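Local coordinates for putative cobalamin synthesis related protein (PDB 2NPN) that probably acts as an S-adenosylmethionine-dependent methyltransferase, a deacetylating precorrin-6A synthase of cobalamin biosynthesis, at residues A[28-33]-A[98-103]; A[163-168]-A[181-186]; A[200-205]-A[243-248]. All coordinates share one frame; numbering follows the deposited sequence.

Interaction 1 of 3, residues A[28-33]-A[98-103]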
loop_
_atom_site.group_PDB
_atom_site.type_symbol
_atom_site.label_atom_id
_atom_site.label_comp_id
_atom_site.label_asym_id
_atom_site.label_seq_id
_atom_site.Cartn_x
_atom_site.Cartn_y
_atom_site.Cartn_z
ATOM N N HIS A 28 10.888 19.255 1.015
ATOM C CA HIS A 28 10.229 20.528 1.271
ATOM C C HIS A 28 9.208 20.518 2.427
ATOM O O HIS A 28 8.818 21.588 2.888
ATOM C CB HIS A 28 9.625 21.044 -0.049
ATOM C CG HIS A 28 10.666 21.441 -1.053
ATOM N ND1 HIS A 28 11.188 22.715 -1.134
ATOM C CD2 HIS A 28 11.303 20.718 -2.002
ATOM C CE1 HIS A 28 12.097 22.749 -2.095
ATOM N NE2 HIS A 28 12.175 21.554 -2.644
ATOM N N ALA A 29 8.848 19.356 2.948
ATOM C CA ALA A 29 7.896 19.301 4.056
ATOM C C ALA A 29 8.544 19.748 5.338
ATOM O O ALA A 29 9.640 19.320 5.684
ATOM C CB ALA A 29 7.320 17.924 4.242
ATOM N N GLN A 30 7.829 20.611 6.036
ATOM C CA GLN A 30 8.211 21.064 7.367
ATOM C C GLN A 30 7.724 20.120 8.484
ATOM O O GLN A 30 8.134 20.264 9.656
ATOM C CB GLN A 30 7.663 22.450 7.585
ATOM C CG GLN A 30 8.515 23.510 6.933
ATOM C CD GLN A 30 7.688 24.533 6.174
ATOM O OE1 GLN A 30 6.556 24.253 5.770
ATOM N NE2 GLN A 30 8.258 25.706 5.949
ATOM N N ALA A 31 6.821 19.213 8.132
ATOM C CA ALA A 31 6.343 18.159 9.004
ATOM C C ALA A 31 5.953 16.954 8.186
ATOM O O ALA A 31 5.513 17.114 7.081
ATOM C CB ALA A 31 5.146 18.607 9.829
ATOM N N ILE A 32 6.102 15.776 8.788
ATOM C CA ILE A 32 5.786 14.504 8.163
ATOM C C ILE A 32 4.862 13.689 9.059
ATOM O O ILE A 32 5.120 13.521 10.247
ATOM C CB ILE A 32 7.047 13.688 7.822
ATOM C CG1 ILE A 32 7.929 14.446 6.827
ATOM C CG2 ILE A 32 6.639 12.345 7.191
ATOM C CD1 ILE A 32 9.262 13.759 6.524
ATOM N N VAL A 33 3.786 13.174 8.466
ATOM C CA VAL A 33 2.769 12.384 9.192
ATOM C C VAL A 33 2.619 11.034 8.472
ATOM O O VAL A 33 2.706 10.924 7.239
ATOM C CB VAL A 33 1.383 13.087 9.223
ATOM C CG1 VAL A 33 0.310 12.228 9.969
ATOM C CG2 VAL A 33 1.483 14.506 9.848
ATOM N N ARG A 98 3.002 22.518 13.679
ATOM C CA ARG A 98 4.311 22.144 13.129
ATOM C C ARG A 98 4.614 22.759 11.793
ATOM O O ARG A 98 5.697 22.542 11.245
ATOM C CB ARG A 98 4.481 20.622 13.046
ATOM C CG ARG A 98 4.547 19.919 14.349
ATOM C CD ARG A 98 4.735 18.436 14.143
ATOM N NE ARG A 98 4.883 17.775 15.423
ATOM C CZ ARG A 98 5.489 16.608 15.623
ATOM N NH1 ARG A 98 6.015 15.909 14.628
ATOM N NH2 ARG A 98 5.551 16.131 16.867
ATOM N N THR A 99 3.659 23.492 11.225
ATOM C CA THR A 99 3.897 24.175 9.953
ATOM C C THR A 99 3.292 25.568 10.034
ATOM O O THR A 99 2.221 25.750 10.601
ATOM C CB THR A 99 3.274 23.394 8.773
ATOM O OG1 THR A 99 1.854 23.372 8.920
ATOM C CG2 THR A 99 3.789 21.921 8.750
ATOM N N PRO A 100 3.954 26.554 9.425
ATOM C CA PRO A 100 3.375 27.901 9.355
ATOM C C PRO A 100 2.201 27.927 8.382
ATOM O O PRO A 100 1.970 26.940 7.640
ATOM C CB PRO A 100 4.527 28.747 8.823
ATOM C CG PRO A 100 5.377 27.831 8.086
ATOM C CD PRO A 100 5.219 26.452 8.691
ATOM N N ASP A 101 1.496 29.058 8.366
ATOM C CA ASP A 101 0.249 29.147 7.619
ATOM C C ASP A 101 0.414 28.971 6.102
ATOM O O ASP A 101 -0.557 28.640 5.433
ATOM C CB ASP A 101 -0.533 30.411 7.942
ATOM C CG ASP A 101 0.248 31.667 7.685
ATOM O OD1 ASP A 101 1.400 31.596 7.188
ATOM O OD2 ASP A 101 -0.301 32.752 8.004
ATOM N N ASP A 102 1.636 29.175 5.590
ATOM C CA ASP A 102 1.977 28.946 4.185
ATOM C C ASP A 102 2.879 27.721 3.997
ATOM O O ASP A 102 3.496 27.542 2.951
ATOM C CB ASP A 102 2.630 30.192 3.553
ATOM C CG ASP A 102 3.912 30.627 4.254
ATOM O OD1 ASP A 102 4.236 30.068 5.326
ATOM O OD2 ASP A 102 4.573 31.585 3.763
ATOM N N GLY A 103 2.954 26.897 5.021
ATOM C CA GLY A 103 3.913 25.780 5.058
ATOM C C GLY A 103 3.405 24.523 4.412
ATOM O O GLY A 103 2.311 24.501 3.836
HETATM O O HOH W 1 8.043 21.833 12.469
HETATM O O HOH W 2 6.791 16.039 11.724
#
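Arg98, at the end of helix 78-98, lays its CB against the methyl of Ala31, with Arg98 CB and Ala31 CB 3.9 Å apart. No direct hydrogen bond crosses here; two waters do the polar work. One donates to both Arg98 O (2.7 Å) and Gln30 O, bridging two carbonyl oxygens. Beyond CB the arginine chain runs extended from CG to NE, which carries the guanidinium past Ala31 to the level of Ile32, until NH1 donates to a second water lying at the edge of the guanidinium, in its plane, 3.0 Å away; that water also takes the N-H of Ile32. Thr99 leaves the helical path, and its CG2 packs 3.7 Å from Ala31 CB and more loosely on Gln30 CB. Thr99 CG2 stands anti to the carbonyl carbon (chi1, set by OG1, 65°), which turns the methyl to the contact, while OG1 hydrogen-bonds back to Ile95 O in the helix. Pro100 sets its ring across the end of Gln30 at about a right angle, its CD 3.9 Å from Gln30 OE1, and its carbonyl receives Gly103 N (2.8 Å), closing a type I turn. Gly103, bare of side chain, lets Gln30 OE1 come within 3.1 Å of its CA, and the same oxygen accepts the Ala104 N-H. Two helix-to-strand connections of a parallel alpha/beta domain thus meet, here on neighbouring strands 31-35 and 104-109.

Interaction 2 of 3, residues A[163-168]-A[181-186]. With SAM (S-adenosylmethionine), chain C.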
loop_
_atom_site.group_PDB
_atom_site.type_symbol
_atom_site.label_atom_id
_atom_site.label_comp_id
_atom_site.label_asym_id
_atom_site.label_seq_id
_atom_site.Cartn_x
_atom_site.Cartn_y
_atom_site.Cartn_z
ATOM N N ILE A 163 -7.770 -6.114 -17.060
ATOM C CA ILE A 163 -7.059 -6.396 -15.863
ATOM C C ILE A 163 -8.033 -6.160 -14.711
ATOM O O ILE A 163 -8.496 -5.053 -14.551
ATOM C CB ILE A 163 -5.871 -5.473 -15.658
ATOM C CG1 ILE A 163 -4.898 -5.609 -16.828
ATOM C CG2 ILE A 163 -5.193 -5.806 -14.347
ATOM C CD1 ILE A 163 -4.366 -4.322 -17.273
ATOM N N HIS A 164 -8.340 -7.182 -13.943
ATOM C CA HIS A 164 -9.279 -7.013 -12.854
ATOM C C HIS A 164 -8.489 -7.060 -11.544
ATOM O O HIS A 164 -7.977 -8.115 -11.186
ATOM C CB HIS A 164 -10.302 -8.124 -12.904
ATOM C CG HIS A 164 -11.468 -7.887 -12.014
ATOM N ND1 HIS A 164 -12.471 -7.013 -12.352
ATOM C CD2 HIS A 164 -11.772 -8.376 -10.799
ATOM C CE1 HIS A 164 -13.355 -6.976 -11.365
ATOM N NE2 HIS A 164 -12.940 -7.791 -10.406
ATOM N N ILE A 165 -8.463 -5.979 -10.798
ATOM C CA ILE A 165 -7.769 -5.931 -9.532
ATOM C C ILE A 165 -8.831 -5.991 -8.437
ATOM O O ILE A 165 -9.817 -5.217 -8.448
ATOM C CB ILE A 165 -6.949 -4.650 -9.389
ATOM C CG1 ILE A 165 -5.989 -4.416 -10.568
ATOM C CG2 ILE A 165 -6.216 -4.598 -8.022
ATOM C CD1 ILE A 165 -5.263 -3.095 -10.554
ATOM N N THR A 166 -8.627 -6.896 -7.493
ATOM C CA THR A 166 -9.630 -7.094 -6.492
ATOM C C THR A 166 -9.024 -7.600 -5.197
ATOM O O THR A 166 -7.809 -7.668 -5.031
ATOM C CB THR A 166 -10.785 -7.950 -7.026
ATOM O OG1 THR A 166 -11.928 -7.802 -6.170
ATOM C CG2 THR A 166 -10.356 -9.436 -7.150
ATOM N N THR A 167 -9.885 -7.934 -4.266
ATOM C CA THR A 167 -9.446 -8.351 -2.922
ATOM C C THR A 167 -9.711 -9.843 -2.745
ATOM O O THR A 167 -10.517 -10.449 -3.470
ATOM C CB THR A 167 -10.238 -7.600 -1.856
ATOM O OG1 THR A 167 -11.618 -8.010 -1.920
ATOM C CG2 THR A 167 -10.104 -6.053 -2.032
ATOM N N GLY A 168 -9.046 -10.434 -1.755
ATOM C CA GLY A 168 -9.258 -11.836 -1.462
ATOM C C GLY A 168 -10.726 -12.095 -1.140
ATOM O O GLY A 168 -11.300 -13.090 -1.587
ATOM N N ASN A 181 -7.750 -12.929 -15.858
ATOM C CA ASN A 181 -6.539 -12.102 -15.658
ATOM C C ASN A 181 -6.839 -11.149 -14.522
ATOM O O ASN A 181 -7.419 -10.067 -14.732
ATOM C CB ASN A 181 -6.236 -11.382 -16.928
ATOM C CG ASN A 181 -4.945 -10.635 -16.850
ATOM O OD1 ASN A 181 -3.922 -11.269 -16.605
ATOM N ND2 ASN A 181 -4.950 -9.330 -17.126
ATOM N N CYS A 182 -6.500 -11.572 -13.323
ATOM C CA CYS A 182 -6.820 -10.763 -12.190
ATOM C C CYS A 182 -5.652 -10.686 -11.238
ATOM O O CYS A 182 -4.757 -11.517 -11.241
ATOM C CB CYS A 182 -8.064 -11.295 -11.516
ATOM S SG CYS A 182 -7.914 -12.916 -10.803
ATOM N N VAL A 183 -5.634 -9.588 -10.510
ATOM C CA VAL A 183 -4.648 -9.328 -9.451
ATOM C C VAL A 183 -5.390 -9.305 -8.119
ATOM O O VAL A 183 -6.450 -8.665 -8.002
ATOM C CB VAL A 183 -3.959 -7.987 -9.667
ATOM C CG1 VAL A 183 -2.998 -7.678 -8.477
ATOM C CG2 VAL A 183 -3.223 -7.983 -11.002
ATOM N N VAL A 184 -4.872 -9.998 -7.112
ATOM C CA VAL A 184 -5.524 -10.129 -5.826
ATOM C C VAL A 184 -4.638 -9.529 -4.713
ATOM O O VAL A 184 -3.456 -9.865 -4.600
ATOM C CB VAL A 184 -5.866 -11.555 -5.483
ATOM C CG1 VAL A 184 -6.641 -11.652 -4.187
ATOM C CG2 VAL A 184 -6.606 -12.248 -6.639
HETATM N N MSE A 185 -5.233 -8.601 -3.993
HETATM C CA MSE A 185 -4.617 -7.939 -2.860
HETATM C C MSE A 185 -5.460 -8.187 -1.608
HETATM O O MSE A 185 -6.604 -8.639 -1.669
HETATM C CB MSE A 185 -4.489 -6.420 -3.133
HETATM C CG MSE A 185 -3.742 -6.162 -4.409
HETATM SE SE MSE A 185 -3.597 -4.268 -4.927
HETATM C CE MSE A 185 -2.189 -3.797 -3.714
ATOM N N LEU A 186 -4.894 -7.845 -0.446
ATOM C CA LEU A 186 -5.653 -7.901 0.799
ATOM C C LEU A 186 -6.214 -9.332 1.075
ATOM O O LEU A 186 -7.232 -9.471 1.744
ATOM C CB LEU A 186 -6.767 -6.872 0.809
ATOM C CG LEU A 186 -6.289 -5.429 0.812
ATOM C CD1 LEU A 186 -7.461 -4.483 0.588
ATOM C CD2 LEU A 186 -5.645 -5.100 2.171
HETATM N N SAM C . -1.305 1.566 -1.576
HETATM C CA SAM C . -0.655 0.221 -1.607
HETATM C C SAM C . -0.021 -0.060 -2.956
HETATM O O SAM C . 0.581 -1.153 -3.133
HETATM O OXT SAM C . -0.070 0.811 -3.847
HETATM C CB SAM C . -1.668 -0.876 -1.232
HETATM C CG SAM C . -2.144 -0.814 0.221
HETATM S SD SAM C . -3.248 -2.167 0.757
HETATM C CE SAM C . -3.579 -1.516 2.420
HETATM C "C5'" SAM C . -2.202 -3.547 1.338
HETATM C "C4'" SAM C . -2.077 -4.709 0.338
HETATM O "O4'" SAM C . -1.135 -4.377 -0.627
HETATM C "C3'" SAM C . -1.564 -6.024 0.927
HETATM O "O3'" SAM C . -2.583 -6.776 1.535
HETATM C "C2'" SAM C . -0.955 -6.723 -0.259
HETATM O "O2'" SAM C . -1.982 -7.226 -1.095
HETATM C "C1'" SAM C . -0.321 -5.517 -0.919
HETATM N N9 SAM C . 1.076 -5.286 -0.488
HETATM C C8 SAM C . 1.563 -4.104 0.047
HETATM N N7 SAM C . 2.880 -4.198 0.249
HETATM C C5 SAM C . 3.268 -5.428 -0.201
HETATM C C6 SAM C . 4.506 -6.046 -0.304
HETATM N N6 SAM C . 5.651 -5.441 0.106
HETATM N N1 SAM C . 4.574 -7.329 -0.834
HETATM C C2 SAM C . 3.432 -7.938 -1.317
HETATM N N3 SAM C . 2.209 -7.331 -1.225
HETATM C C4 SAM C . 2.117 -6.084 -0.700
#
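The flat amide of Asn181 lies alongside the Ile163 side chain, both pointing the same way, with Asn181 ND2 3.7 Å from Ile163 CG1. Its ends are held outside the pair: OD1 accepts from Arg248 NE, and ND2 donates to the carbonyls of Ile156 and Ala162. This is one end of a parallel beta pair, strand 164-167 forming the border of the mixed sheet beside 181-185. One face carries Ile165, Val183, Thr167 and Met185; the other carries His164, Cys182, Thr166 and Val184. Backbone bonds run from His164 N to Asn181 O, Val183 N to His164 O, Thr166 N to Val183 O (2.9 Å, 160° at the hydrogen) and Met185 N to Thr166 O, and a weak, bent one from Gly168 N to Met185 O ends the row. On the face of Ile165 and Met185, Ile165 CG2 lies 4.1 Å from the selenium of the selenomethionine Met185. That chain bends at chi3 (78°), and its CE comes 3.3 Å from O4' of the S-adenosylmethionine ribose. Beyond the strand end, Leu186 CD1 meets Thr167 CG2. The ribose diol is gripped by the backbone there: Leu186 N donates to SAM O2' at 3.0 Å, and weakly to O3'.

Interaction 3 of 3, residues A[200-205]-A[243-248]. With SAM (S-adenosylmethionine), chain C.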
loop_
_atom_site.group_PDB
_atom_site.type_symbol
_atom_site.label_atom_id
_atom_site.label_comp_id
_atom_site.label_asym_id
_atom_site.label_seq_id
_atom_site.Cartn_x
_atom_site.Cartn_y
_atom_site.Cartn_z
ATOM N N THR A 200 -5.386 -22.520 -14.485
ATOM C CA THR A 200 -5.080 -21.285 -13.755
ATOM C C THR A 200 -3.619 -21.246 -13.365
ATOM O O THR A 200 -3.137 -22.159 -12.654
ATOM C CB THR A 200 -5.934 -21.187 -12.489
ATOM O OG1 THR A 200 -7.305 -21.436 -12.825
ATOM C CG2 THR A 200 -5.727 -19.795 -11.827
ATOM N N TYR A 201 -2.930 -20.194 -13.801
ATOM C CA TYR A 201 -1.515 -19.991 -13.491
ATOM C C TYR A 201 -1.443 -18.861 -12.451
ATOM O O TYR A 201 -2.243 -17.929 -12.539
ATOM C CB TYR A 201 -0.736 -19.575 -14.728
ATOM C CG TYR A 201 0.740 -19.827 -14.587
ATOM C CD1 TYR A 201 1.291 -21.062 -14.931
ATOM C CD2 TYR A 201 1.602 -18.841 -14.168
ATOM C CE1 TYR A 201 2.635 -21.296 -14.800
ATOM C CE2 TYR A 201 2.956 -19.069 -14.050
ATOM C CZ TYR A 201 3.478 -20.302 -14.366
ATOM O OH TYR A 201 4.834 -20.636 -14.273
HETATM N N MSE A 202 -0.486 -18.938 -11.531
HETATM C CA MSE A 202 -0.315 -17.881 -10.534
HETATM C C MSE A 202 1.140 -17.409 -10.461
HETATM O O MSE A 202 2.087 -18.218 -10.481
HETATM C CB MSE A 202 -0.751 -18.375 -9.137
HETATM C CG MSE A 202 -0.567 -17.317 -8.057
HETATM SE SE MSE A 202 -1.351 -17.806 -6.305
HETATM C CE MSE A 202 -0.402 -19.460 -5.971
ATOM N N TRP A 203 1.293 -16.073 -10.393
ATOM C CA TRP A 203 2.508 -15.437 -9.961
ATOM C C TRP A 203 2.265 -14.763 -8.617
ATOM O O TRP A 203 1.371 -13.940 -8.494
ATOM C CB TRP A 203 2.963 -14.400 -10.953
ATOM C CG TRP A 203 3.351 -14.942 -12.308
ATOM C CD1 TRP A 203 4.597 -15.288 -12.747
ATOM C CD2 TRP A 203 2.473 -15.130 -13.423
ATOM N NE1 TRP A 203 4.547 -15.694 -14.070
ATOM C CE2 TRP A 203 3.260 -15.585 -14.506
ATOM C CE3 TRP A 203 1.090 -14.948 -13.614
ATOM C CZ2 TRP A 203 2.702 -15.834 -15.775
ATOM C CZ3 TRP A 203 0.558 -15.194 -14.880
ATOM C CH2 TRP A 203 1.360 -15.640 -15.930
ATOM N N TRP A 204 3.047 -15.154 -7.610
ATOM C CA TRP A 204 2.819 -14.770 -6.220
ATOM C C TRP A 204 4.066 -14.122 -5.657
ATOM O O TRP A 204 5.209 -14.448 -6.024
ATOM C CB TRP A 204 2.398 -16.007 -5.425
ATOM C CG TRP A 204 2.116 -15.845 -4.010
ATOM C CD1 TRP A 204 0.891 -15.609 -3.436
ATOM C CD2 TRP A 204 3.049 -15.963 -2.912
ATOM N NE1 TRP A 204 1.011 -15.559 -2.068
ATOM C CE2 TRP A 204 2.318 -15.764 -1.717
ATOM C CE3 TRP A 204 4.433 -16.200 -2.822
ATOM C CZ2 TRP A 204 2.915 -15.863 -0.451
ATOM C CZ3 TRP A 204 5.016 -16.246 -1.570
ATOM C CH2 TRP A 204 4.258 -16.084 -0.402
ATOM N N GLY A 205 3.867 -13.174 -4.735
ATOM C CA GLY A 205 4.976 -12.639 -4.013
ATOM C C GLY A 205 4.589 -12.068 -2.676
ATOM O O GLY A 205 3.514 -11.492 -2.524
ATOM N N ASP A 243 0.992 -10.334 0.892
ATOM C CA ASP A 243 1.221 -10.942 -0.405
ATOM C C ASP A 243 0.345 -10.276 -1.463
ATOM O O ASP A 243 -0.738 -9.725 -1.155
ATOM C CB ASP A 243 1.040 -12.478 -0.430
ATOM C CG ASP A 243 -0.418 -12.965 -0.091
ATOM O OD1 ASP A 243 -1.204 -12.195 0.511
ATOM O OD2 ASP A 243 -0.771 -14.156 -0.367
ATOM N N THR A 244 0.781 -10.408 -2.717
ATOM C CA THR A 244 -0.019 -9.966 -3.866
ATOM C C THR A 244 0.204 -11.054 -4.909
ATOM O O THR A 244 1.300 -11.639 -4.993
ATOM C CB THR A 244 0.480 -8.577 -4.403
ATOM O OG1 THR A 244 0.387 -7.562 -3.386
ATOM C CG2 THR A 244 -0.352 -8.064 -5.609
ATOM N N TYR A 245 -0.822 -11.357 -5.693
ATOM C CA TYR A 245 -0.656 -12.392 -6.714
ATOM C C TYR A 245 -1.504 -12.057 -7.936
ATOM O O TYR A 245 -2.469 -11.321 -7.848
ATOM C CB TYR A 245 -0.914 -13.781 -6.164
ATOM C CG TYR A 245 -2.256 -14.017 -5.483
ATOM C CD1 TYR A 245 -3.317 -14.617 -6.171
ATOM C CD2 TYR A 245 -2.450 -13.756 -4.118
ATOM C CE1 TYR A 245 -4.560 -14.878 -5.549
ATOM C CE2 TYR A 245 -3.660 -14.032 -3.516
ATOM C CZ TYR A 245 -4.716 -14.610 -4.230
ATOM O OH TYR A 245 -5.919 -14.928 -3.567
ATOM N N LEU A 246 -1.129 -12.668 -9.060
ATOM C CA LEU A 246 -1.828 -12.492 -10.326
ATOM C C LEU A 246 -2.238 -13.891 -10.781
ATOM O O LEU A 246 -1.403 -14.792 -10.759
ATOM C CB LEU A 246 -0.932 -11.829 -11.383
ATOM C CG LEU A 246 -1.627 -11.423 -12.675
ATOM C CD1 LEU A 246 -0.865 -10.178 -13.304
ATOM C CD2 LEU A 246 -1.761 -12.567 -13.628
ATOM N N LEU A 247 -3.507 -14.082 -11.083
ATOM C CA LEU A 247 -4.054 -15.347 -11.628
ATOM C C LEU A 247 -4.395 -15.086 -13.072
ATOM O O LEU A 247 -4.963 -14.066 -13.439
ATOM C CB LEU A 247 -5.332 -15.728 -10.883
ATOM C CG LEU A 247 -5.203 -16.018 -9.380
ATOM C CD1 LEU A 247 -6.618 -16.403 -8.770
ATOM C CD2 LEU A 247 -4.201 -17.045 -9.103
ATOM N N ARG A 248 -4.018 -16.030 -13.906
ATOM C CA ARG A 248 -4.270 -15.952 -15.344
ATOM C C ARG A 248 -4.701 -17.317 -15.831
ATOM O O ARG A 248 -4.034 -18.313 -15.556
ATOM C CB ARG A 248 -3.036 -15.470 -16.087
ATOM C CG ARG A 248 -3.239 -15.215 -17.557
ATOM C CD ARG A 248 -2.075 -14.458 -18.186
ATOM N NE ARG A 248 -2.016 -13.070 -17.698
ATOM C CZ ARG A 248 -0.942 -12.271 -17.679
ATOM N NH1 ARG A 248 0.243 -12.670 -18.173
ATOM N NH2 ARG A 248 -1.034 -11.061 -17.170
HETATM N N SAM C . -1.305 1.566 -1.576
HETATM C CA SAM C . -0.655 0.221 -1.607
HETATM C C SAM C . -0.021 -0.060 -2.956
HETATM O O SAM C . 0.581 -1.153 -3.133
HETATM O OXT SAM C . -0.070 0.811 -3.847
HETATM C CB SAM C . -1.668 -0.876 -1.232
HETATM C CG SAM C . -2.144 -0.814 0.221
HETATM S SD SAM C . -3.248 -2.167 0.757
HETATM C CE SAM C . -3.579 -1.516 2.420
HETATM C "C5'" SAM C . -2.202 -3.547 1.338
HETATM C "C4'" SAM C . -2.077 -4.709 0.338
HETATM O "O4'" SAM C . -1.135 -4.377 -0.627
HETATM C "C3'" SAM C . -1.564 -6.024 0.927
HETATM O "O3'" SAM C . -2.583 -6.776 1.535
HETATM C "C2'" SAM C . -0.955 -6.723 -0.259
HETATM O "O2'" SAM C . -1.982 -7.226 -1.095
HETATM C "C1'" SAM C . -0.321 -5.517 -0.919
HETATM N N9 SAM C . 1.076 -5.286 -0.488
HETATM C C8 SAM C . 1.563 -4.104 0.047
HETATM N N7 SAM C . 2.880 -4.198 0.249
HETATM C C5 SAM C . 3.268 -5.428 -0.201
HETATM C C6 SAM C . 4.506 -6.046 -0.304
HETATM N N6 SAM C . 5.651 -5.441 0.106
HETATM N N1 SAM C . 4.574 -7.329 -0.834
HETATM C C2 SAM C . 3.432 -7.938 -1.317
HETATM N N3 SAM C . 2.209 -7.331 -1.225
HETATM C C4 SAM C . 2.117 -6.084 -0.700
#
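Trp203 and Arg248 bury the most surface in this antiparallel pair, with Leu246 beside them. The indole sits on the same face of the sheet as both partners. Leu246 runs alongside it and brings CD2 to 3.7 Å from Trp203 CE3, while Arg248 CB touches the ring edge at CZ3. Arg248 then bends at chi3 (-69°), and its guanidinium comes round so that Trp203 CZ3 lies over one of its faces, the two planes inclined at 57°. NH2 donates to Leu155 O, and the NE end is tied to strand 181-185. Tyr201 approaches one face of the indole, its CD2 3.5 Å above the Trp203 plane and offset toward the rim. Beneath the trio, Trp203 and Leu246 exchange paired N-H to O bonds, as do Tyr201 with Arg248 and Gly205 with Thr244. On the reverse face, Trp204 NE1 donates to the anti lone pair of Asp243 OD2 (2.8 Å), an oxygen also in a salt bridge with Lys231, and the selenium of the selenomethionine Met202 makes an oblique Met-aromatic contact with the Tyr245 ring. At the pocket end, Asp243 O accepts from SAM O2' and Thr244 OG1 donates to adenine N3 at 2.8 Å. Strand 243-249 is flanked by 181-185 and strand 200-206 by 214-217, while helix 220-238 packs on Thr200, Met202 and Trp204.

The contacts follow one another along the chain without overlap. Interaction 1 belongs to the parallel five-stranded sheet of the N-terminal half, its centre 36 Å from that of interaction 2 and 41 Å from that of interaction 3, on the opposite side of the chain's centre. Interactions 2 and 3, with centres 9 Å apart, share the mixed sheet, where 181-185 and 243-249 are neighbours; Val184 and Tyr245 are joined there through their backbones. Both reach S-adenosylmethionine, whereas interaction 1 lies away from it. This division agrees with the two alpha/beta domains of tetrapyrrole methylases, which hold the cofactor in the cleft between them.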